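Local coordinates for catalase-3 (Neurospora crassa, PDB 6NT0), which breaks down hydrogen peroxide to water and oxygen at a heme, a reaction that probably protects the cell from peroxide damage, at residues H102-G107 against N288-R293. Sequence-based numbering, arbitrary orientation.
With HEM (protoporphyrin IX containing Fe), chain E.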
loop_
_atom_site.group_PDB
_atom_site.type_symbol
_atom_site.label_atom_id
_atom_site.label_comp_id
_atom_site.label_asym_id
_atom_site.label_seq_id
_atom_site.Cartn_x
_atom_site.Cartn_y
_atom_site.Cartn_z
ATOM N N HIS A 102 3.136 -19.834 7.686
ATOM C CA HIS A 102 4.559 -19.927 8.044
ATOM C C HIS A 102 5.103 -18.585 8.525
ATOM O O HIS A 102 6.255 -18.230 8.259
ATOM C CB HIS A 102 5.408 -20.445 6.878
ATOM C CG HIS A 102 5.001 -21.795 6.366
ATOM N ND1 HIS A 102 5.779 -22.920 6.539
ATOM C CD2 HIS A 102 3.914 -22.194 5.663
ATOM C CE1 HIS A 102 5.182 -23.957 5.975
ATOM N NE2 HIS A 102 4.050 -23.543 5.437
ATOM N N ALA A 103 4.269 -17.824 9.236
ATOM C CA ALA A 103 4.699 -16.507 9.690
ATOM C C ALA A 103 5.904 -16.593 10.622
ATOM O O ALA A 103 6.754 -15.692 10.617
ATOM C CB ALA A 103 3.543 -15.782 10.378
ATOM N N ARG A 104 6.006 -17.668 11.408
ATOM C CA ARG A 104 7.044 -17.823 12.423
ATOM C C ARG A 104 8.174 -18.688 11.877
ATOM O O ARG A 104 7.945 -19.840 11.502
ATOM C CB ARG A 104 6.462 -18.454 13.690
ATOM C CG ARG A 104 7.501 -18.880 14.719
ATOM C CD ARG A 104 8.056 -17.676 15.447
ATOM N NE ARG A 104 9.052 -18.048 16.447
ATOM C CZ ARG A 104 9.642 -17.185 17.265
ATOM N NH1 ARG A 104 9.339 -15.894 17.206
ATOM N NH2 ARG A 104 10.538 -17.615 18.146
ATOM N N GLY A 105 9.385 -18.144 11.844
ATOM C CA GLY A 105 10.517 -18.929 11.387
ATOM C C GLY A 105 11.805 -18.138 11.444
ATOM O O GLY A 105 11.837 -16.977 11.867
ATOM N N ALA A 106 12.877 -18.791 10.995
ATOM C CA ALA A 106 14.214 -18.208 10.998
ATOM C C ALA A 106 15.042 -18.868 9.907
ATOM O O ALA A 106 14.753 -19.989 9.475
ATOM C CB ALA A 106 14.893 -18.369 12.363
ATOM N N GLY A 107 16.091 -18.164 9.463
ATOM C CA GLY A 107 16.848 -18.600 8.308
ATOM C C GLY A 107 18.338 -18.336 8.424
ATOM O O GLY A 107 18.814 -17.746 9.398
ATOM N N ASN A 288 11.187 -20.831 26.537
ATOM C CA ASN A 288 11.991 -20.227 25.468
ATOM C C ASN A 288 11.259 -20.445 24.138
ATOM O O ASN A 288 11.458 -21.461 23.469
ATOM C CB ASN A 288 13.398 -20.793 25.414
ATOM C CG ASN A 288 14.273 -20.084 24.384
ATOM O OD1 ASN A 288 13.869 -19.076 23.807
ATOM N ND2 ASN A 288 15.477 -20.605 24.160
ATOM N N ALA A 289 10.439 -19.464 23.758
ATOM C CA ALA A 289 9.753 -19.492 22.474
ATOM C C ALA A 289 10.707 -19.408 21.291
ATOM O O ALA A 289 10.283 -19.667 20.160
ATOM C CB ALA A 289 8.741 -18.347 22.392
ATOM N N ASP A 290 11.974 -19.058 21.520
ATOM C CA ASP A 290 12.971 -18.937 20.464
ATOM C C ASP A 290 13.913 -20.139 20.398
ATOM O O ASP A 290 15.016 -20.020 19.852
ATOM C CB ASP A 290 13.774 -17.651 20.663
ATOM C CG ASP A 290 12.903 -16.413 20.637
ATOM O OD1 ASP A 290 12.206 -16.203 19.624
ATOM O OD2 ASP A 290 12.912 -15.656 21.633
ATOM N N PHE A 291 13.486 -21.293 20.918
ATOM C CA PHE A 291 14.375 -22.444 21.075
ATOM C C PHE A 291 15.024 -22.852 19.752
ATOM O O PHE A 291 16.247 -22.985 19.668
ATOM C CB PHE A 291 13.591 -23.605 21.695
ATOM C CG PHE A 291 14.423 -24.829 21.992
ATOM C CD1 PHE A 291 15.335 -24.833 23.037
ATOM C CD2 PHE A 291 14.271 -25.988 21.237
ATOM C CE1 PHE A 291 16.096 -25.957 23.316
ATOM C CE2 PHE A 291 15.030 -27.121 21.515
ATOM C CZ PHE A 291 15.943 -27.102 22.551
ATOM N N HIS A 292 14.223 -23.053 18.701
ATOM C CA HIS A 292 14.789 -23.484 17.422
ATOM C C HIS A 292 15.580 -22.363 16.761
ATOM O O HIS A 292 16.621 -22.605 16.136
ATOM C CB HIS A 292 13.678 -23.955 16.487
ATOM C CG HIS A 292 13.038 -25.241 16.904
ATOM N ND1 HIS A 292 11.778 -25.615 16.481
ATOM C CD2 HIS A 292 13.482 -26.241 17.701
ATOM C CE1 HIS A 292 11.475 -26.790 17.003
ATOM N NE2 HIS A 292 12.492 -27.192 17.745
ATOM N N ARG A 293 15.067 -21.136 16.862
ATOM C CA ARG A 293 15.743 -19.962 16.323
ATOM C C ARG A 293 17.133 -19.795 16.933
ATOM O O ARG A 293 18.118 -19.566 16.221
ATOM C CB ARG A 293 14.860 -18.740 16.595
ATOM C CG ARG A 293 15.344 -17.422 16.071
ATOM C CD ARG A 293 14.259 -16.370 16.299
ATOM N NE ARG A 293 13.018 -16.690 15.588
ATOM C CZ ARG A 293 12.167 -15.774 15.142
ATOM N NH1 ARG A 293 12.422 -14.491 15.344
ATOM N NH2 ARG A 293 11.058 -16.134 14.504
HETATM C CHA HEM E . 4.367 -20.109 2.518
HETATM C CHB HEM E . 5.317 -24.854 2.081
HETATM C CHC HEM E . 0.958 -25.508 0.089
HETATM C CHD HEM E . 0.373 -20.692 -0.155
HETATM C C1A HEM E . 4.999 -21.336 2.604
HETATM C C2A HEM E . 6.298 -21.595 3.196
HETATM C C3A HEM E . 6.554 -22.902 3.081
HETATM C C4A HEM E . 5.437 -23.520 2.397
HETATM C CMA HEM E . 7.816 -23.641 3.572
HETATM C CAA HEM E . 7.193 -20.536 3.869
HETATM C CBA HEM E . 8.364 -20.092 3.006
HETATM C CGA HEM E . 9.154 -19.101 3.824
HETATM O O1A HEM E . 9.081 -17.880 3.532
HETATM O O2A HEM E . 9.838 -19.536 4.790
HETATM C C1B HEM E . 4.250 -25.442 1.444
HETATM C C2B HEM E . 4.210 -26.793 0.927
HETATM C C3B HEM E . 2.997 -26.982 0.378
HETATM C C4B HEM E . 2.245 -25.747 0.522
HETATM C CMB HEM E . 5.399 -27.779 1.040
HETATM C CAB HEM E . 2.416 -28.229 -0.328
HETATM C CBB HEM E . 3.144 -29.269 -0.742
HETATM C C1C HEM E . 0.447 -24.263 -0.232
HETATM C C2C HEM E . -0.705 -23.975 -1.067
HETATM C C3C HEM E . -0.864 -22.644 -1.111
HETATM C C4C HEM E . 0.196 -22.046 -0.339
HETATM C CMC HEM E . -1.589 -25.048 -1.735
HETATM C CAC HEM E . -1.902 -21.787 -1.872
HETATM C CBC HEM E . -2.414 -22.139 -3.055
HETATM C C1D HEM E . 1.388 -20.100 0.562
HETATM C C2D HEM E . 1.574 -18.680 0.763
HETATM C C3D HEM E . 2.677 -18.507 1.499
HETATM C C4D HEM E . 3.238 -19.820 1.782
HETATM C CMD HEM E . 0.647 -17.574 0.210
HETATM C CAD HEM E . 3.255 -17.147 1.949
HETATM C CBD HEM E . 4.553 -16.889 1.182
HETATM C CGD HEM E . 5.053 -15.479 1.389
HETATM O O1D HEM E . 6.207 -15.191 0.965
HETATM O O2D HEM E . 4.310 -14.647 1.981
HETATM N NA HEM E . 4.513 -22.534 2.123
HETATM N NB HEM E . 3.042 -24.833 1.176
HETATM N NC HEM E . 0.967 -23.058 0.187
HETATM N ND HEM E . 2.417 -20.763 1.200
HETATM FE FE HEM E . 2.779 -22.773 1.113
HETATM O O HOH W 1 9.010 -15.201 12.289
HETATM O O HOH W 2 11.337 -13.921 18.605
#
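Arg104 and Arg293 lie face to face where the first strand of the catalase beta-barrel, 105-114, meets the start of helix 291-301, a worked example of how like-charged guanidinium groups can stack when anions surround them. The two flat groups are offset, their centres 3.6 Å apart and their planes 19° from parallel, with Arg293 NH2 over one face of Arg104. At the edge of the Arg104 group, NH2 forms a salt bridge with Asp290 OD1 at 2.6 Å, a fairly straight bond (159°) that meets the anti side of OD1 from well out of the carboxylate plane. The same nitrogen makes a weak bond to Ala289 O at 2.9 Å, and a water joins NH1 to Asp290 OD1. Arg104 CG stands anti to the backbone N (chi1 170°), and the chain bends once, at chi2, before running out straight to the helix start.

Beside the stack, Ala106 CB packs against the aliphatic CG of Arg293 at 3.9 Å. Further out, Asp151 pairs with Arg104 NE and accepts from Arg293 N, while Glu202 of the second subunit pairs with Arg293 NH1, so the positive charges are probably well balanced. A methionine in place of Arg104 would probably leave Asp290 OD1 without its charged mate and Arg293 without the flat surface it lies on.

Two residues before Arg104, the predicted catalytic His102 lays its imidazole over a heme pyrrole. Ser141 OG bonds its ND1, and its NE2 lies 3.3 Å from heme C4A.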